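Local coordinates for uncharacterized protein ycf41 (Synechococcus elongatus PCC 6301, PDB 3KOJ) that probably binds single-stranded DNA through an OB-fold domain of the single-strand binding protein family, at residues 29-43 and 53-67. The protein carries 1 engineered substitution. Numbering follows the deposited sequence.
Engineered in segment 29-43: Ala-29 (natural residue Thr).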
# COMPACT_ATOMS: atom_id res chain seq x y z
N ALA B 29 12.18 20.16 -17.06
CA ALA B 29 12.83 19.04 -17.73
C ALA B 29 13.35 19.42 -19.11
O ALA B 29 13.27 20.58 -19.51
CB ALA B 29 11.87 17.86 -17.84
N GLN B 30 13.89 18.44 -19.84
CA GLN B 30 14.44 18.67 -21.17
C GLN B 30 13.49 19.39 -22.11
O GLN B 30 13.91 20.22 -22.93
CB GLN B 30 14.86 17.35 -21.82
CG GLN B 30 13.69 16.43 -22.18
CD GLN B 30 14.11 15.28 -23.08
OE1 GLN B 30 15.14 14.65 -22.87
NE2 GLN B 30 13.29 14.99 -24.09
N ASP B 31 12.20 19.08 -22.01
CA ASP B 31 11.19 19.68 -22.87
C ASP B 31 10.89 21.14 -22.52
O ASP B 31 10.01 21.76 -23.12
CB ASP B 31 9.90 18.87 -22.81
CG ASP B 31 9.40 18.65 -21.39
OD1 ASP B 31 9.87 19.36 -20.47
OD2 ASP B 31 8.52 17.79 -21.19
N ASN B 32 11.62 21.68 -21.55
CA ASN B 32 11.42 23.06 -21.11
C ASN B 32 9.94 23.36 -20.94
O ASN B 32 9.48 24.45 -21.28
CB ASN B 32 12.03 24.05 -22.11
CG ASN B 32 13.53 23.89 -22.27
OD1 ASN B 32 14.23 24.83 -22.62
ND2 ASN B 32 14.02 22.68 -22.02
N GLN B 33 9.19 22.39 -20.43
CA GLN B 33 7.76 22.57 -20.23
C GLN B 33 7.24 21.80 -19.02
O GLN B 33 6.28 22.22 -18.38
CB GLN B 33 7.00 22.13 -21.48
CG GLN B 33 7.06 20.63 -21.74
CD GLN B 33 6.45 20.25 -23.08
OE1 GLN B 33 6.41 19.07 -23.44
NE2 GLN B 33 5.98 21.24 -23.83
N THR B 34 7.87 20.67 -18.71
CA THR B 34 7.44 19.86 -17.57
C THR B 34 8.24 20.18 -16.31
O THR B 34 9.45 19.96 -16.25
CB THR B 34 7.58 18.35 -17.86
OG1 THR B 34 6.80 18.01 -19.01
CG2 THR B 34 7.08 17.55 -16.67
N PRO B 35 7.57 20.72 -15.29
CA PRO B 35 8.22 21.07 -14.02
C PRO B 35 8.66 19.81 -13.29
O PRO B 35 7.96 18.80 -13.31
CB PRO B 35 7.12 21.80 -13.25
CG PRO B 35 6.12 22.20 -14.30
CD PRO B 35 6.13 21.03 -15.23
N VAL B 36 9.81 19.87 -12.64
CA VAL B 36 10.28 18.73 -11.86
C VAL B 36 10.86 19.26 -10.56
O VAL B 36 11.73 20.14 -10.55
CB VAL B 36 11.31 17.87 -12.64
CG1 VAL B 36 12.39 18.74 -13.21
CG2 VAL B 36 11.89 16.80 -11.72
N ALA B 37 10.35 18.73 -9.45
CA ALA B 37 10.79 19.15 -8.13
C ALA B 37 11.47 18.00 -7.41
O ALA B 37 11.01 16.86 -7.48
CB ALA B 37 9.59 19.62 -7.32
N GLU B 38 12.57 18.29 -6.73
CA GLU B 38 13.25 17.24 -5.99
C GLU B 38 13.57 17.74 -4.59
O GLU B 38 13.90 18.91 -4.38
CB GLU B 38 14.51 16.77 -6.72
CG GLU B 38 15.81 17.45 -6.36
CD GLU B 38 17.00 16.75 -7.01
OE1 GLU B 38 16.97 16.59 -8.25
OE2 GLU B 38 17.95 16.37 -6.29
N MSE B 39 13.43 16.84 -3.62
CA MSE B 39 13.70 17.18 -2.23
C MSE B 39 14.20 15.92 -1.56
O MSE B 39 14.32 14.88 -2.20
CB MSE B 39 12.43 17.69 -1.55
CG MSE B 39 11.28 16.69 -1.48
SE MSE B 39 9.68 17.46 -0.64
CE MSE B 39 8.77 15.80 -0.19
N VAL B 40 14.50 16.01 -0.27
CA VAL B 40 14.96 14.85 0.47
C VAL B 40 14.12 14.72 1.73
O VAL B 40 13.79 15.72 2.36
CB VAL B 40 16.45 14.98 0.87
CG1 VAL B 40 16.88 13.75 1.68
CG2 VAL B 40 17.31 15.11 -0.38
N VAL B 41 13.75 13.49 2.08
CA VAL B 41 12.97 13.27 3.28
C VAL B 41 13.68 12.26 4.16
O VAL B 41 14.56 11.52 3.70
CB VAL B 41 11.55 12.74 2.96
CG1 VAL B 41 10.82 13.73 2.07
CG2 VAL B 41 11.62 11.35 2.31
N GLN B 42 13.30 12.24 5.43
CA GLN B 42 13.88 11.30 6.38
C GLN B 42 12.76 10.56 7.10
O GLN B 42 11.74 11.14 7.46
CB GLN B 42 14.74 12.05 7.41
CG GLN B 42 15.36 11.13 8.46
CD GLN B 42 16.23 11.89 9.45
OE1 GLN B 42 17.32 12.37 9.11
NE2 GLN B 42 15.76 12.00 10.69
N PHE B 43 12.95 9.26 7.28
CA PHE B 43 11.95 8.45 7.97
C PHE B 43 12.66 7.46 8.88
O PHE B 43 13.81 7.10 8.65
CB PHE B 43 11.00 7.76 6.98
CG PHE B 43 11.69 7.00 5.88
CD1 PHE B 43 11.85 5.63 5.95
CD2 PHE B 43 12.13 7.67 4.73
CE1 PHE B 43 12.42 4.91 4.90
CE2 PHE B 43 12.70 6.97 3.67
CZ PHE B 43 12.85 5.59 3.76
N ALA B 53 16.35 6.73 7.79
CA ALA B 53 16.79 6.66 6.40
C ALA B 53 16.50 7.98 5.71
O ALA B 53 15.56 8.69 6.08
CB ALA B 53 16.09 5.52 5.68
N ARG B 54 17.32 8.33 4.73
CA ARG B 54 17.08 9.54 3.96
C ARG B 54 16.88 9.13 2.53
O ARG B 54 17.61 8.28 2.00
CB ARG B 54 18.23 10.53 4.12
CG ARG B 54 18.24 11.14 5.50
CD ARG B 54 19.10 12.39 5.58
NE ARG B 54 18.77 13.10 6.81
CZ ARG B 54 18.98 14.40 7.01
NH1 ARG B 54 19.54 15.14 6.06
NH2 ARG B 54 18.61 14.95 8.16
N LEU B 55 15.89 9.72 1.89
CA LEU B 55 15.53 9.34 0.54
C LEU B 55 15.26 10.52 -0.38
O LEU B 55 14.57 11.47 -0.01
CB LEU B 55 14.30 8.44 0.62
CG LEU B 55 13.63 7.91 -0.64
CD1 LEU B 55 14.57 6.98 -1.40
CD2 LEU B 55 12.35 7.17 -0.23
N LYS B 56 15.81 10.44 -1.59
CA LYS B 56 15.58 11.49 -2.57
C LYS B 56 14.17 11.28 -3.10
O LYS B 56 13.78 10.16 -3.42
CB LYS B 56 16.59 11.37 -3.71
CG LYS B 56 16.36 12.39 -4.83
CD LYS B 56 17.40 12.23 -5.93
CE LYS B 56 17.13 13.18 -7.09
NZ LYS B 56 18.14 13.02 -8.17
N VAL B 57 13.41 12.36 -3.19
CA VAL B 57 12.04 12.31 -3.67
C VAL B 57 11.90 13.24 -4.87
O VAL B 57 12.35 14.38 -4.82
CB VAL B 57 11.08 12.74 -2.54
CG1 VAL B 57 9.66 12.85 -3.06
CG2 VAL B 57 11.15 11.73 -1.40
N VAL B 58 11.29 12.75 -5.94
CA VAL B 58 11.12 13.54 -7.15
C VAL B 58 9.68 13.54 -7.65
O VAL B 58 9.04 12.50 -7.73
CB VAL B 58 12.03 13.02 -8.28
CG1 VAL B 58 11.92 13.92 -9.50
CG2 VAL B 58 13.48 12.95 -7.78
N GLY B 59 9.19 14.73 -8.00
CA GLY B 59 7.84 14.85 -8.51
C GLY B 59 7.84 15.54 -9.87
O GLY B 59 8.61 16.48 -10.09
N TRP B 60 6.98 15.08 -10.78
CA TRP B 60 6.91 15.68 -12.11
C TRP B 60 5.54 16.30 -12.36
O TRP B 60 4.53 15.84 -11.84
CB TRP B 60 7.18 14.62 -13.18
CG TRP B 60 8.51 13.95 -13.07
CD1 TRP B 60 8.90 13.07 -12.11
CD2 TRP B 60 9.62 14.10 -13.96
NE1 TRP B 60 10.19 12.66 -12.34
CE2 TRP B 60 10.66 13.27 -13.47
CE3 TRP B 60 9.84 14.84 -15.13
CZ2 TRP B 60 11.90 13.18 -14.11
CZ3 TRP B 60 11.08 14.75 -15.76
CH2 TRP B 60 12.09 13.92 -15.25
N GLY B 61 5.52 17.35 -13.17
CA GLY B 61 4.27 18.01 -13.51
C GLY B 61 3.57 18.72 -12.38
O GLY B 61 4.20 19.41 -11.58
N ALA B 62 2.26 18.54 -12.30
CA ALA B 62 1.45 19.18 -11.28
C ALA B 62 1.91 18.88 -9.86
O ALA B 62 1.90 19.76 -9.00
CB ALA B 62 -0.01 18.78 -11.44
N VAL B 63 2.33 17.64 -9.61
CA VAL B 63 2.77 17.29 -8.27
C VAL B 63 4.07 18.01 -7.91
O VAL B 63 4.34 18.26 -6.73
CB VAL B 63 2.93 15.76 -8.10
CG1 VAL B 63 4.22 15.28 -8.72
CG2 VAL B 63 2.85 15.39 -6.62
N ALA B 64 4.87 18.36 -8.92
CA ALA B 64 6.12 19.07 -8.68
C ALA B 64 5.80 20.46 -8.12
O ALA B 64 6.44 20.93 -7.17
CB ALA B 64 6.91 19.20 -9.98
N GLN B 65 4.81 21.13 -8.71
CA GLN B 65 4.43 22.46 -8.26
C GLN B 65 3.85 22.42 -6.85
O GLN B 65 4.05 23.34 -6.05
CB GLN B 65 3.42 23.06 -9.24
CG GLN B 65 3.92 23.07 -10.68
CD GLN B 65 2.90 23.61 -11.67
OE1 GLN B 65 1.71 23.31 -11.57
NE2 GLN B 65 3.37 24.39 -12.64
N GLU B 66 3.14 21.34 -6.54
CA GLU B 66 2.53 21.16 -5.22
C GLU B 66 3.61 20.96 -4.15
O GLU B 66 3.50 21.50 -3.05
CB GLU B 66 1.59 19.95 -5.26
CG GLU B 66 0.91 19.64 -3.95
CD GLU B 66 -0.09 18.50 -4.07
OE1 GLU B 66 -0.22 17.95 -5.19
OE2 GLU B 66 -0.73 18.16 -3.06
N LEU B 67 4.65 20.20 -4.48
CA LEU B 67 5.74 19.96 -3.53
C LEU B 67 6.45 21.26 -3.18
O LEU B 67 6.62 21.59 -2.01
CB LEU B 67 6.75 18.97 -4.13
CG LEU B 67 6.29 17.52 -4.30
CD1 LEU B 67 7.40 16.70 -4.97
CD2 LEU B 67 5.94 16.93 -2.93
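Antiparallel pairing joins Ala-37 to Gly-59, Met-39 to Val-57, Val-41 to Leu-55 and Phe-43 to Ala-53, each through two backbone hydrogen bonds, making strands 35-43 and 53-60 a regular hairpin. Packing is tight on the face of Ala-37, Met-39 and Val-57. Ala-37 CB lies 3.4 Å from Ala-64 O, and a CB on Gly-59 would clash with Leu-67 CD1, evidence that helix 62-67 sits close against the sheet. Farther along, Ala-53 CB covers one face of the Phe-43 ring, 4.0 Å from its centroid, while Leu-55 CB meets the ring edge in plane.

The other face is mixed. Val-36 CG2, anti to the backbone N, packs 3.6 Å from Val-58 CG1 and centrally over the six-membered ring of Trp-60. Toward solvent, Glu-38 OE1 makes only a long salt bridge, 3.8 Å, to Lys-56 NZ. Arg-54 NE donates in plane to a lone pair of Gln-42 OE1 (2.8 Å), whereas NH2 comes from 38° above that carbonyl plane. A leucine at Gln-42 would probably leave this guanidinium edge without its acceptor.

Strand 12-28 flanks 35-43, strand 100-103 runs parallel to 53-60, and Leu-79 of strand 76-84 touches Met-39, Val-41 and Val-57, as expected inside an OB barrel.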